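Local coordinates for phage integrase (Pectobacterium atrosepticum, PDB 3JU0), which probably binds arm-type DNA sites during phage-type integration and recombination, this chain being the N-terminal arm-binding domain of a longer tyrosine-recombinase-family integrase, at residues L20-G23 and F24-L28; A64-R67 and R68-A71. All coordinates share one frame; numbering follows the deposited sequence.

In the fold
Contact 1 is the tight hairpin between strands 18-23 and 26-30, at one edge of the four-stranded antiparallel sheet; contact 2 is the middle of helix 61-76, which packs on that sheet. M26 and L28 of contact 1 and A64, R67 and A71 of contact 2 are buried, whereas T21, F24 and Q66 are exposed and the R68-D69 salt bridge lies on a partly exposed side of the helix. In contact 1 backbone bonds between strands dominate, with a bulge and a turn; in contact 2 they run within a single helix. The two, their centres about 11 Å apart, meet through M26, which lies against the helix, and through the salt bridge from D22 to R65.

Contact 1. Residues L20-G23 and F24-L28; sequences LTDG and FGMHL
L20 and L28 form an antiparallel hydrogen-bonded pair, each giving its amide to the other's carbonyl. The bond from L20 N to L28 O is 2.8 Å long, nearly straight at 168°, and lies in the carbonyl plane. H27 CA adds a CA-H...O contact to L20 O at 3.2 Å. Nearer the turn, D22 N donates to M26 O at 2.8 Å, and M26 N returns a bond to G23 O at 3.0 Å, reaching it from 52° above the carbonyl plane. D22 and G23 thus both face M26, a classic beta bulge at the mouth of a type I' turn running from G23 to M26. The turn, with F24 and G25 at its centre, links strands 18-23 and 26-30 in a beta hairpin, the first two strands of the sheet in the arm DNA-binding domain. F24 and G25 both have positive phi, as the two central residues of a type I' turn do.

Polar side-chain contacts gather round the bulge. T21 OG1, rotated to the carbonyl side of its own residue, accepts a weak bond there from G23 N and shares a water with M26 O, the water's bond to M26 O being weak.

The side chains of D22 and M26 run side by side in the same direction, and the bend at chi3 (77°) lays the M26 methyl against the aspartate, with CE 3.7 Å from D22 OD1. D22 OD2 takes a salt bridge from R65 and a bond from L3 N, and OD1 is hydrogen-bonded elsewhere as well. M26 also touches W38 and the helix residues A64 and R68.

Apolar contact across the hairpin is slight: L20 CB and L28 CB, on the same face as M26, approach to 4.4 Å.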
loop_
_atom_site.group_PDB
_atom_site.type_symbol
_atom_site.label_atom_id
_atom_site.label_comp_id
_atom_site.label_asym_id
_atom_site.label_seq_id
_atom_site.Cartn_x
_atom_site.Cartn_y
_atom_site.Cartn_z
ATOM N N LEU A 20 -9.417 4.479 1.216
ATOM C CA LEU A 20 -8.985 5.835 1.401
ATOM C C LEU A 20 -7.785 6.081 0.465
ATOM O O LEU A 20 -6.680 5.488 0.636
ATOM C CB LEU A 20 -8.596 6.101 2.829
ATOM C CG LEU A 20 -9.741 6.128 3.842
ATOM C CD1 LEU A 20 -9.169 6.313 5.189
ATOM C CD2 LEU A 20 -10.759 7.267 3.566
ATOM N N THR A 21 -7.980 6.935 -0.521
ATOM C CA THR A 21 -6.924 7.128 -1.491
ATOM C C THR A 21 -5.817 8.042 -0.967
ATOM O O THR A 21 -6.067 9.022 -0.257
ATOM C CB THR A 21 -7.490 7.716 -2.825
ATOM O OG1 THR A 21 -6.444 7.765 -3.845
ATOM C CG2 THR A 21 -7.907 9.056 -2.561
ATOM N N ASP A 22 -4.568 7.735 -1.352
ATOM C CA ASP A 22 -3.398 8.551 -1.051
ATOM C C ASP A 22 -2.832 9.178 -2.342
ATOM O O ASP A 22 -1.917 9.991 -2.252
ATOM C CB ASP A 22 -2.252 7.774 -0.404
ATOM C CG ASP A 22 -1.174 8.690 0.124
ATOM O OD1 ASP A 22 -0.005 8.556 -0.226
ATOM O OD2 ASP A 22 -1.464 9.608 0.919
ATOM N N GLY A 23 -3.313 8.797 -3.517
ATOM C CA GLY A 23 -2.700 9.341 -4.732
ATOM C C GLY A 23 -1.699 8.371 -5.321
ATOM O O GLY A 23 -1.279 7.417 -4.683
ATOM N N PHE A 24 -1.364 8.619 -6.581
ATOM C CA PHE A 24 -0.458 7.812 -7.319
ATOM C C PHE A 24 -0.854 6.352 -7.371
ATOM O O PHE A 24 -0.001 5.471 -7.536
ATOM C CB PHE A 24 0.966 8.022 -6.816
ATOM C CG PHE A 24 1.407 9.435 -6.823
ATOM C CD1 PHE A 24 1.379 10.189 -5.675
ATOM C CD2 PHE A 24 1.858 10.017 -8.013
ATOM C CE1 PHE A 24 1.774 11.504 -5.677
ATOM C CE2 PHE A 24 2.231 11.348 -8.033
ATOM C CZ PHE A 24 2.241 12.065 -6.864
ATOM N N GLY A 25 -2.143 6.024 -7.259
ATOM C CA GLY A 25 -2.570 4.644 -7.367
ATOM C C GLY A 25 -2.642 3.931 -6.038
ATOM O O GLY A 25 -3.106 2.811 -5.984
ATOM N N MET A 26 -2.127 4.570 -5.001
ATOM C CA MET A 26 -2.118 3.885 -3.660
ATOM C C MET A 26 -3.293 4.245 -2.797
ATOM O O MET A 26 -3.733 5.405 -2.758
ATOM C CB MET A 26 -0.830 4.153 -2.917
ATOM C CG MET A 26 -0.683 3.205 -1.762
ATOM S SD MET A 26 0.840 3.433 -0.846
ATOM C CE MET A 26 0.491 4.912 0.123
ATOM N N HIS A 27 -3.813 3.263 -2.093
ATOM C CA HIS A 27 -4.922 3.503 -1.166
ATOM C C HIS A 27 -4.741 2.616 0.042
ATOM O O HIS A 27 -4.038 1.600 0.022
ATOM C CB HIS A 27 -6.278 3.255 -1.775
ATOM C CG HIS A 27 -6.534 1.896 -2.323
ATOM N ND1 HIS A 27 -7.117 0.863 -1.611
ATOM C CD2 HIS A 27 -6.383 1.439 -3.575
ATOM C CE1 HIS A 27 -7.255 -0.197 -2.401
ATOM N NE2 HIS A 27 -6.841 0.139 -3.600
ATOM N N LEU A 28 -5.401 3.022 1.125
ATOM C CA LEU A 28 -5.613 2.154 2.291
ATOM C C LEU A 28 -7.001 1.523 2.164
ATOM O O LEU A 28 -7.985 2.206 2.005
ATOM C CB LEU A 28 -5.513 3.001 3.554
ATOM C CG LEU A 28 -5.579 2.261 4.882
ATOM C CD1 LEU A 28 -4.228 1.594 5.079
ATOM C CD2 LEU A 28 -5.935 3.201 5.981
HETATM O O HOH W 1 -5.737 5.291 -5.003
#

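Contact 2. Residues A64-R67 and R68-A71; sequences ARQR and RDEA
Between A64-R67 and R68-A71 the backbone runs as one continuous alpha helix, part of helix 61-76, which packs against the antiparallel sheet of the arm-binding domain. Four successive bonds, each from N of residue i+4 to O of residue i, join the two segments, from R68 N on A64 O at 2.8 Å through to A71 N on R67 O at 3.0 Å. On the side that meets the sheet, A64 packs on W38 and A71 on L40.

R65 and R68 lead off the helix side by side. R65 CB sits 4.0 Å above the plane of the R68 guanidinium, over its centre, so that the aliphatic part of one arginine covers a face of the other. The charged end of R65 continues to D22, while R67 bonds the backbone carbonyls of L53 and N89.

Q66 and E70 likewise stand alongside each other, one turn apart, and E70 CG lies 3.4 Å from Q66 O; the carboxylate of E70 is paired with K73.

The bend of R68 at chi3 (71°) brings its guanidinium back to the next residue, where it forms a salt bridge with D69 in which NE and NH2 both donate to the single oxygen OD2. They arrive from the same face of the carboxylate; R68 NH2 is on the syn side, 2.8 Å from D69 OD2.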
loop_
_atom_site.group_PDB
_atom_site.type_symbol
_atom_site.label_atom_id
_atom_site.label_comp_id
_atom_site.label_asym_id
_atom_site.label_seq_id
_atom_site.Cartn_x
_atom_site.Cartn_y
_atom_site.Cartn_z
ATOM N N ALA A 64 4.561 2.765 3.383
ATOM C CA ALA A 64 3.729 2.421 2.268
ATOM C C ALA A 64 4.081 3.259 1.028
ATOM O O ALA A 64 4.180 2.728 -0.059
ATOM C CB ALA A 64 2.275 2.572 2.596
ATOM N N ARG A 65 4.319 4.542 1.226
ATOM C CA ARG A 65 4.767 5.433 0.129
ATOM C C ARG A 65 6.120 4.972 -0.383
ATOM O O ARG A 65 6.338 5.013 -1.611
ATOM C CB ARG A 65 4.748 6.901 0.555
ATOM C CG ARG A 65 3.399 7.446 0.826
ATOM C CD ARG A 65 3.412 8.828 1.382
ATOM N NE ARG A 65 2.089 9.390 1.456
ATOM C CZ ARG A 65 1.745 10.380 2.264
ATOM N NH1 ARG A 65 2.618 10.888 3.103
ATOM N NH2 ARG A 65 0.517 10.804 2.237
ATOM N N GLN A 66 7.014 4.500 0.489
ATOM C CA GLN A 66 8.314 3.986 0.034
ATOM C C GLN A 66 8.152 2.749 -0.807
ATOM O O GLN A 66 8.818 2.578 -1.862
ATOM C CB GLN A 66 9.198 3.703 1.278
ATOM C CG GLN A 66 10.486 3.027 0.982
ATOM C CD GLN A 66 11.382 3.831 0.133
ATOM O OE1 GLN A 66 12.251 3.257 -0.557
ATOM N NE2 GLN A 66 11.209 5.153 0.133
ATOM N N ARG A 67 7.252 1.865 -0.384
ATOM C CA ARG A 67 6.984 0.621 -1.128
ATOM C C ARG A 67 6.292 0.912 -2.457
ATOM O O ARG A 67 6.576 0.290 -3.464
ATOM C CB ARG A 67 6.149 -0.375 -0.314
ATOM C CG ARG A 67 6.939 -0.917 0.931
ATOM C CD ARG A 67 6.122 -1.871 1.698
ATOM N NE ARG A 67 6.958 -2.298 2.852
ATOM C CZ ARG A 67 6.731 -3.392 3.560
ATOM N NH1 ARG A 67 5.660 -4.138 3.287
ATOM N NH2 ARG A 67 7.570 -3.754 4.537
ATOM N N ARG A 68 5.420 1.916 -2.454
ATOM C CA ARG A 68 4.814 2.406 -3.723
ATOM C C ARG A 68 5.926 2.853 -4.670
ATOM O O ARG A 68 5.936 2.521 -5.827
ATOM C CB ARG A 68 3.892 3.603 -3.385
ATOM C CG ARG A 68 3.364 4.367 -4.578
ATOM C CD ARG A 68 3.053 5.786 -4.158
ATOM N NE ARG A 68 4.227 6.588 -3.897
ATOM C CZ ARG A 68 4.232 7.820 -3.369
ATOM N NH1 ARG A 68 3.129 8.372 -2.925
ATOM N NH2 ARG A 68 5.371 8.465 -3.225
ATOM N N ASP A 69 6.843 3.648 -4.150
ATOM C CA ASP A 69 7.940 4.160 -4.955
ATOM C C ASP A 69 8.736 2.988 -5.564
ATOM O O ASP A 69 9.120 2.998 -6.733
ATOM C CB ASP A 69 8.834 5.101 -4.134
ATOM C CG ASP A 69 8.203 6.404 -3.862
ATOM O OD1 ASP A 69 8.721 7.133 -2.983
ATOM O OD2 ASP A 69 7.175 6.719 -4.503
ATOM N N GLU A 70 9.081 2.008 -4.741
ATOM C CA GLU A 70 9.815 0.847 -5.215
ATOM C C GLU A 70 9.072 0.068 -6.294
ATOM O O GLU A 70 9.659 -0.365 -7.271
ATOM C CB GLU A 70 10.255 -0.011 -4.073
ATOM C CG GLU A 70 11.246 0.678 -3.191
ATOM C CD GLU A 70 12.530 1.107 -3.893
ATOM O OE1 GLU A 70 12.966 2.256 -3.706
ATOM O OE2 GLU A 70 13.080 0.312 -4.683
ATOM N N ALA A 71 7.764 -0.040 -6.163
ATOM C CA ALA A 71 6.953 -0.686 -7.160
ATOM C C ALA A 71 6.941 0.109 -8.447
ATOM O O ALA A 71 7.005 -0.492 -9.539
ATOM C CB ALA A 71 5.557 -0.879 -6.648
#